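Local coordinates for vitamin B12-binding protein (Vibrio cholerae O395, PDB 5YSC) that binds vitamin B12 in the periplasm and probably delivers it to the membrane subunits of the BtuCDF ABC transporter for import, at residues Phe212-Glu215 with His216-Ala219; Asn243-Trp246 with Leu247-Thr251; Asn186-Ala189 with Asp190-Val193. One frame throughout, in Å; residues are numbered along the deposited sequence.

Interaction 1 of 3, residues Phe212-Glu215 with His216-Ala219; sequences FTSE and HAIA
With OG of S214 set between its own backbone N and carbonyl carbon (chi1 67°), the hydroxyl turns forward to A217, while T213, its OG1 anti to the backbone N (chi1 -170°), brings CG2 round to I218. S214 is the N-cap of helix 215-220, which starts directly after strand 210-213. Its OG accepts from A217 N at 3.0 Å, a nearly straight capping bond (N-H...O 160°). The backbone carbonyl of the same residue takes the amide of I218, a longer bond of 3.3 Å between I218 N and S214 O, and one residue on, A219 N bonds to E215 O. One serine thus serves two helix amides, one through its side chain and one through its main chain. The H216 ring folds back over the cap. CB of S214 sits above one face of the imidazole, toward its rim, in a CH-pi contact 3.6 Å from the ring centroid. On the other flank T213 makes an apolar contact: its CG2 meets CD1 of I218 at 3.6 Å, the two side chains crossing obliquely. Its OG1 lies in van der Waals contact beside the A217 methyl, 3.4 Å from CB of A217. Behind these residues T213 pairs through its backbone with W240 and L242, and I218 packs on A241 of strand 239-241, so the first helical turn rests on the edge strand of the second parallel sheet. A217 touches E163 in a loop. This is the strand-to-helix step of an alpha/beta lobe. The serine hydroxyl takes up the A217 amide, which the first helical turn cannot serve from within, and the serine carbonyl takes that of I218, with the T213 methyl and the imidazole packed beside the cap.

Interaction 2 of 3, residues Asn243-Trp246 with Leu247-Thr251; sequences NADW and LNRPT
N243 and L247 meet at the first turn of helix 244-248, where N243 is the N-cap, in a short helix that forms part of the cyanocobalamin pocket. The compact part is the first turn, backbone and N-cap together. L247 N bonds to N243 O, and N248 N reaches A244 O at 2.9 Å. OD1 of N243 accepts from W246 N at 3.1 Å, the donor standing above the amide plane, while ND2 of N243 lies 3.2 Å above the centre of one face of the W246 ring. ND2 of N248, hydrogen-bonded to the hydroxyl of Y159, lies 3.7 Å from CB of A244. The loose part is the direct contact of D245 with R249, which run side by side with their planes 36° apart. Their salt bridge is long, OD1 of D245 to NH2 of R249 at 3.7 Å, and purely one of charges, as no N-H points at OD1. Outside partners hold both groups: OD1 of D245 and NE of R249 each bond to cyanocobalamin, and R249 also pairs with E32 and D51. A water donates to OD1 of D245 at 2.6 Å and accepts a weak bond from NH2 of R249. Another receives the hydroxyl proton of T251 OG1 at 2.8 Å and donates to the carbonyl O of D245.

Interaction 3 of 3, residues Asn186-Ala189 with Asp190-Val193; sequences NIFA and DSEV
F188 and S191 are joined by a side-chain hydrogen bond across the bend that follows strand 184-186, the hydroxyl OG of S191 donating to the carbonyl O of F188 at 2.7 Å. With OG beside its own backbone N (chi1 -56°), the serine hydroxyl turns back to that carbonyl and approaches it 24° out of plane. A second side-chain bond holds the amide of the same F188: OD1 of N186 accepts from F188 N at 3.0 Å, an Asx turn in which the amide sits above the carboxamide plane. Backbone bonds make the two consecutive bends. A type I beta turn from N186 to A189 is closed by A189 N on N186 O at 3.2 Å, and an inverse gamma turn centred on D190 has a weak bond, S191 N to A189 O at 3.1 Å. Van der Waals contact is sparse, CB of F188 lying 3.8 Å from OG of S191. The F188 ring instead packs on Q202 and V203 of helix 200-206, and ND2 of N186 bonds to the carbonyl of L169. Polar links between residues two or three apart thus shape the bend after strand 184-186, with Q171 and Y157 bonding to its backbone from outside.

How the interactions relate
Interaction 3 comes first along the chain: the turns of 186-193 bend the loop that leaves strand 184-186, an outermost strand of the second parallel sheet, on the way to strand 197-198. Interaction 1 follows where strand 210-213, inside the same sheet, passes into helix 215-220. Interaction 2 comes last, just after strand 239-241 at the other margin, and carries the chain to the cyanocobalamin pocket and on toward helix 254-267. The three lie in series, none nested or crossing. Interactions 1 and 2 touch, OE1 of E215 packing 3.7 Å from CA of N243; interaction 3 stays apart, its nearest atoms about 9 Å from interaction 1 and about 11 Å from interaction 2.

Interaction 1 of 3, residues Phe212-Glu215 with His216-Ala219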
loop_
_atom_site.group_PDB
_atom_site.type_symbol
_atom_site.label_atom_id
_atom_site.label_comp_id
_atom_site.label_asym_id
_atom_site.label_seq_id
_atom_site.Cartn_x
_atom_site.Cartn_y
_atom_site.Cartn_z
ATOM N N PHE A 212 1.042 9.444 -12.851
ATOM C CA PHE A 212 1.788 9.282 -11.613
ATOM C C PHE A 212 2.866 8.223 -11.783
ATOM O O PHE A 212 2.623 7.167 -12.386
ATOM C CB PHE A 212 0.860 8.894 -10.470
ATOM C CG PHE A 212 -0.059 10.013 -10.025
ATOM C CD1 PHE A 212 0.448 11.223 -9.591
ATOM C CD2 PHE A 212 -1.427 9.859 -10.105
ATOM C CE1 PHE A 212 -0.385 12.204 -9.192
ATOM C CE2 PHE A 212 -2.290 10.858 -9.728
ATOM C CZ PHE A 212 -1.762 12.045 -9.263
ATOM N N THR A 213 4.047 8.489 -11.229
ATOM C CA THR A 213 5.190 7.604 -11.399
ATOM C C THR A 213 6.032 7.649 -10.113
ATOM O O THR A 213 5.536 8.030 -9.047
ATOM C CB THR A 213 5.956 8.004 -12.680
ATOM O OG1 THR A 213 6.960 7.014 -12.999
ATOM C CG2 THR A 213 6.619 9.414 -12.510
ATOM N N SER A 214 7.310 7.266 -10.217
ATOM C CA SER A 214 8.213 7.189 -9.081
ATOM C C SER A 214 9.120 8.416 -9.020
ATOM O O SER A 214 9.338 9.122 -10.010
ATOM C CB SER A 214 9.072 5.924 -9.168
ATOM O OG SER A 214 9.966 6.018 -10.275
ATOM N N GLU A 215 9.673 8.648 -7.828
ATOM C CA GLU A 215 10.632 9.728 -7.669
ATOM C C GLU A 215 11.848 9.462 -8.529
ATOM O O GLU A 215 12.424 10.386 -9.114
ATOM C CB GLU A 215 10.976 9.867 -6.188
ATOM C CG GLU A 215 9.732 10.206 -5.368
ATOM C CD GLU A 215 9.965 10.352 -3.869
ATOM O OE1 GLU A 215 9.090 9.897 -3.092
ATOM O OE2 GLU A 215 11.000 10.931 -3.464
ATOM N N HIS A 216 12.140 8.180 -8.719
ATOM C CA HIS A 216 13.312 7.722 -9.458
ATOM C C HIS A 216 13.181 8.095 -10.930
ATOM O O HIS A 216 14.108 8.651 -11.533
ATOM C CB HIS A 216 13.462 6.197 -9.283
ATOM C CG HIS A 216 12.649 5.625 -8.145
ATOM N ND1 HIS A 216 12.449 6.295 -6.950
ATOM C CD2 HIS A 216 11.959 4.461 -8.034
ATOM C CE1 HIS A 216 11.682 5.571 -6.157
ATOM N NE2 HIS A 216 11.374 4.450 -6.787
ATOM N N ALA A 217 12.001 7.825 -11.507
ATOM C CA ALA A 217 11.730 8.132 -12.913
ATOM C C ALA A 217 11.813 9.627 -13.184
ATOM O O ALA A 217 12.354 10.058 -14.214
ATOM C CB ALA A 217 10.344 7.610 -13.304
ATOM N N ILE A 218 11.273 10.439 -12.279
ATOM C CA ILE A 218 11.332 11.884 -12.465
ATOM C C ILE A 218 12.782 12.340 -12.479
ATOM O O ILE A 218 13.236 13.026 -13.411
ATOM C CB ILE A 218 10.520 12.593 -11.365
ATOM C CG1 ILE A 218 9.041 12.176 -11.431
ATOM C CG2 ILE A 218 10.644 14.079 -11.481
ATOM C CD1 ILE A 218 8.333 12.544 -12.719
ATOM N N ALA A 219 13.545 11.902 -11.472
ATOM C CA ALA A 219 14.927 12.330 -11.308
ATOM C C ALA A 219 15.781 11.939 -12.499
ATOM O O ALA A 219 16.718 12.661 -12.854
ATOM C CB ALA A 219 15.511 11.714 -10.037
#

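Interaction 2 of 3, residues Asn243-Trp246 with Leu247-Thr251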
loop_
_atom_site.group_PDB
_atom_site.type_symbol
_atom_site.label_atom_id
_atom_site.label_comp_id
_atom_site.label_asym_id
_atom_site.label_seq_id
_atom_site.Cartn_x
_atom_site.Cartn_y
_atom_site.Cartn_z
ATOM N N ASN A 243 5.040 9.100 -3.478
ATOM C CA ASN A 243 5.805 8.320 -2.512
ATOM C C ASN A 243 5.223 6.905 -2.405
ATOM O O ASN A 243 4.101 6.690 -1.922
ATOM C CB ASN A 243 5.816 9.041 -1.171
ATOM C CG ASN A 243 6.609 8.313 -0.121
ATOM O OD1 ASN A 243 6.512 7.116 0.035
ATOM N ND2 ASN A 243 7.382 9.068 0.634
ATOM N N ALA A 244 5.990 5.932 -2.902
ATOM C CA ALA A 244 5.516 4.560 -3.004
ATOM C C ALA A 244 5.365 3.903 -1.635
ATOM O O ALA A 244 4.475 3.048 -1.449
ATOM C CB ALA A 244 6.472 3.756 -3.886
ATOM N N ASP A 245 6.201 4.278 -0.665
ATOM C CA ASP A 245 6.069 3.717 0.682
ATOM C C ASP A 245 4.720 4.074 1.297
ATOM O O ASP A 245 4.068 3.242 1.938
ATOM C CB ASP A 245 7.206 4.220 1.574
ATOM C CG ASP A 245 8.583 3.660 1.213
ATOM O OD1 ASP A 245 8.711 2.829 0.278
ATOM O OD2 ASP A 245 9.577 4.122 1.889
ATOM N N TRP A 246 4.283 5.313 1.121
ATOM C CA TRP A 246 3.012 5.732 1.695
ATOM C C TRP A 246 1.851 5.099 0.965
ATOM O O TRP A 246 0.818 4.782 1.570
ATOM C CB TRP A 246 2.852 7.252 1.587
ATOM C CG TRP A 246 3.881 8.092 2.271
ATOM C CD1 TRP A 246 4.778 7.730 3.257
ATOM C CD2 TRP A 246 4.103 9.471 2.018
ATOM N NE1 TRP A 246 5.547 8.823 3.608
ATOM C CE2 TRP A 246 5.165 9.891 2.844
ATOM C CE3 TRP A 246 3.529 10.388 1.149
ATOM C CZ2 TRP A 246 5.617 11.183 2.856
ATOM C CZ3 TRP A 246 4.005 11.688 1.127
ATOM C CH2 TRP A 246 5.055 12.072 1.962
ATOM N N LEU A 247 1.987 5.027 -0.351
ATOM C CA LEU A 247 0.885 4.736 -1.245
ATOM C C LEU A 247 0.624 3.248 -1.347
ATOM O O LEU A 247 -0.512 2.801 -1.199
ATOM C CB LEU A 247 1.209 5.320 -2.614
ATOM C CG LEU A 247 0.134 5.044 -3.659
ATOM C CD1 LEU A 247 -1.211 5.715 -3.368
ATOM C CD2 LEU A 247 0.689 5.422 -4.996
ATOM N N ASN A 248 1.673 2.481 -1.548
ATOM C CA ASN A 248 1.524 1.087 -1.922
ATOM C C ASN A 248 1.499 0.136 -0.735
ATOM O O ASN A 248 1.227 -1.066 -0.925
ATOM C CB ASN A 248 2.625 0.732 -2.906
ATOM C CG ASN A 248 2.443 1.483 -4.228
ATOM O OD1 ASN A 248 1.319 1.795 -4.602
ATOM N ND2 ASN A 248 3.514 1.750 -4.923
ATOM N N ARG A 249 1.741 0.634 0.475
ATOM C CA ARG A 249 1.510 -0.083 1.716
ATOM C C ARG A 249 0.316 0.505 2.437
ATOM O O ARG A 249 0.333 1.705 2.727
ATOM C CB ARG A 249 2.722 0.014 2.662
ATOM C CG ARG A 249 4.057 -0.258 2.096
ATOM C CD ARG A 249 5.123 0.108 3.090
ATOM N NE ARG A 249 6.434 0.042 2.508
ATOM C CZ ARG A 249 7.547 0.122 3.227
ATOM N NH1 ARG A 249 7.467 0.243 4.546
ATOM N NH2 ARG A 249 8.732 0.034 2.632
ATOM N N PRO A 250 -0.655 -0.267 2.854
ATOM C CA PRO A 250 -1.761 0.301 3.627
ATOM C C PRO A 250 -1.450 0.425 5.108
ATOM O O PRO A 250 -1.390 -0.575 5.837
ATOM C CB PRO A 250 -2.910 -0.693 3.386
ATOM C CG PRO A 250 -2.477 -1.533 2.269
ATOM C CD PRO A 250 -1.000 -1.576 2.276
ATOM N N THR A 251 -1.166 1.673 5.537
ATOM C CA THR A 251 -0.588 1.965 6.840
ATOM C C THR A 251 -1.101 3.328 7.274
ATOM O O THR A 251 -1.768 4.019 6.501
ATOM C CB THR A 251 0.940 2.067 6.812
ATOM O OG1 THR A 251 1.250 3.276 6.120
ATOM C CG2 THR A 251 1.572 0.935 6.029
HETATM O O HOH W 1 3.524 3.243 4.563
HETATM O O HOH W 2 10.296 0.779 0.291
#

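Interaction 3 of 3, residues Asn186-Ala189 with Asp190-Val193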
loop_
_atom_site.group_PDB
_atom_site.type_symbol
_atom_site.label_atom_id
_atom_site.label_comp_id
_atom_site.label_asym_id
_atom_site.label_seq_id
_atom_site.Cartn_x
_atom_site.Cartn_y
_atom_site.Cartn_z
ATOM N N ASN A 186 -9.119 5.476 -12.566
ATOM C CA ASN A 186 -8.030 4.722 -13.164
ATOM C C ASN A 186 -8.341 4.377 -14.610
ATOM O O ASN A 186 -9.361 3.745 -14.878
ATOM C CB ASN A 186 -7.808 3.450 -12.344
ATOM C CG ASN A 186 -6.754 2.558 -12.917
ATOM O OD1 ASN A 186 -5.936 2.965 -13.740
ATOM N ND2 ASN A 186 -6.736 1.319 -12.449
ATOM N N ILE A 187 -7.450 4.747 -15.538
ATOM C CA ILE A 187 -7.698 4.491 -16.967
ATOM C C ILE A 187 -7.653 3.006 -17.279
ATOM O O ILE A 187 -8.175 2.565 -18.313
ATOM C CB ILE A 187 -6.690 5.223 -17.887
ATOM C CG1 ILE A 187 -5.233 4.859 -17.541
ATOM C CG2 ILE A 187 -6.910 6.733 -17.842
ATOM C CD1 ILE A 187 -4.206 5.281 -18.633
ATOM N N PHE A 188 -7.008 2.210 -16.434
ATOM C CA PHE A 188 -6.897 0.779 -16.666
ATOM C C PHE A 188 -7.766 -0.024 -15.705
ATOM O O PHE A 188 -7.530 -1.217 -15.504
ATOM C CB PHE A 188 -5.435 0.360 -16.584
ATOM C CG PHE A 188 -4.625 0.750 -17.795
ATOM C CD1 PHE A 188 -4.819 0.083 -19.003
ATOM C CD2 PHE A 188 -3.685 1.766 -17.741
ATOM C CE1 PHE A 188 -4.082 0.424 -20.142
ATOM C CE2 PHE A 188 -2.938 2.121 -18.864
ATOM C CZ PHE A 188 -3.130 1.450 -20.072
ATOM N N ALA A 189 -8.801 0.597 -15.155
ATOM C CA ALA A 189 -9.619 -0.060 -14.150
ATOM C C ALA A 189 -10.160 -1.381 -14.672
ATOM O O ALA A 189 -10.136 -2.397 -13.971
ATOM C CB ALA A 189 -10.772 0.847 -13.742
ATOM N N ASP A 190 -10.657 -1.372 -15.906
ATOM C CA ASP A 190 -11.264 -2.564 -16.513
ATOM C C ASP A 190 -10.207 -3.360 -17.271
ATOM O O ASP A 190 -10.188 -3.414 -18.496
ATOM C CB ASP A 190 -12.402 -2.166 -17.445
ATOM C CG ASP A 190 -13.485 -1.389 -16.739
ATOM O OD1 ASP A 190 -13.691 -1.656 -15.526
ATOM O OD2 ASP A 190 -14.116 -0.514 -17.394
ATOM N N SER A 191 -9.313 -3.989 -16.511
ATOM C CA SER A 191 -8.346 -4.931 -17.048
ATOM C C SER A 191 -8.654 -6.337 -16.545
ATOM O O SER A 191 -9.333 -6.540 -15.529
ATOM C CB SER A 191 -6.904 -4.565 -16.670
ATOM O OG SER A 191 -6.584 -3.246 -17.073
ATOM N N GLU A 192 -8.126 -7.312 -17.269
ATOM C CA GLU A 192 -8.415 -8.710 -16.967
ATOM C C GLU A 192 -7.619 -9.224 -15.774
ATOM O O GLU A 192 -8.019 -10.221 -15.176
ATOM C CB GLU A 192 -8.154 -9.567 -18.214
ATOM C CG GLU A 192 -8.835 -8.964 -19.448
ATOM C CD GLU A 192 -8.956 -9.920 -20.624
ATOM O OE1 GLU A 192 -10.011 -10.592 -20.737
ATOM O OE2 GLU A 192 -8.007 -9.982 -21.444
ATOM N N VAL A 193 -6.543 -8.547 -15.385
ATOM C CA VAL A 193 -5.771 -8.919 -14.202
ATOM C C VAL A 193 -5.638 -7.683 -13.323
ATOM O O VAL A 193 -5.792 -6.554 -13.810
ATOM C CB VAL A 193 -4.378 -9.491 -14.567
ATOM C CG1 VAL A 193 -4.512 -10.733 -15.437
ATOM C CG2 VAL A 193 -3.494 -8.439 -15.263
#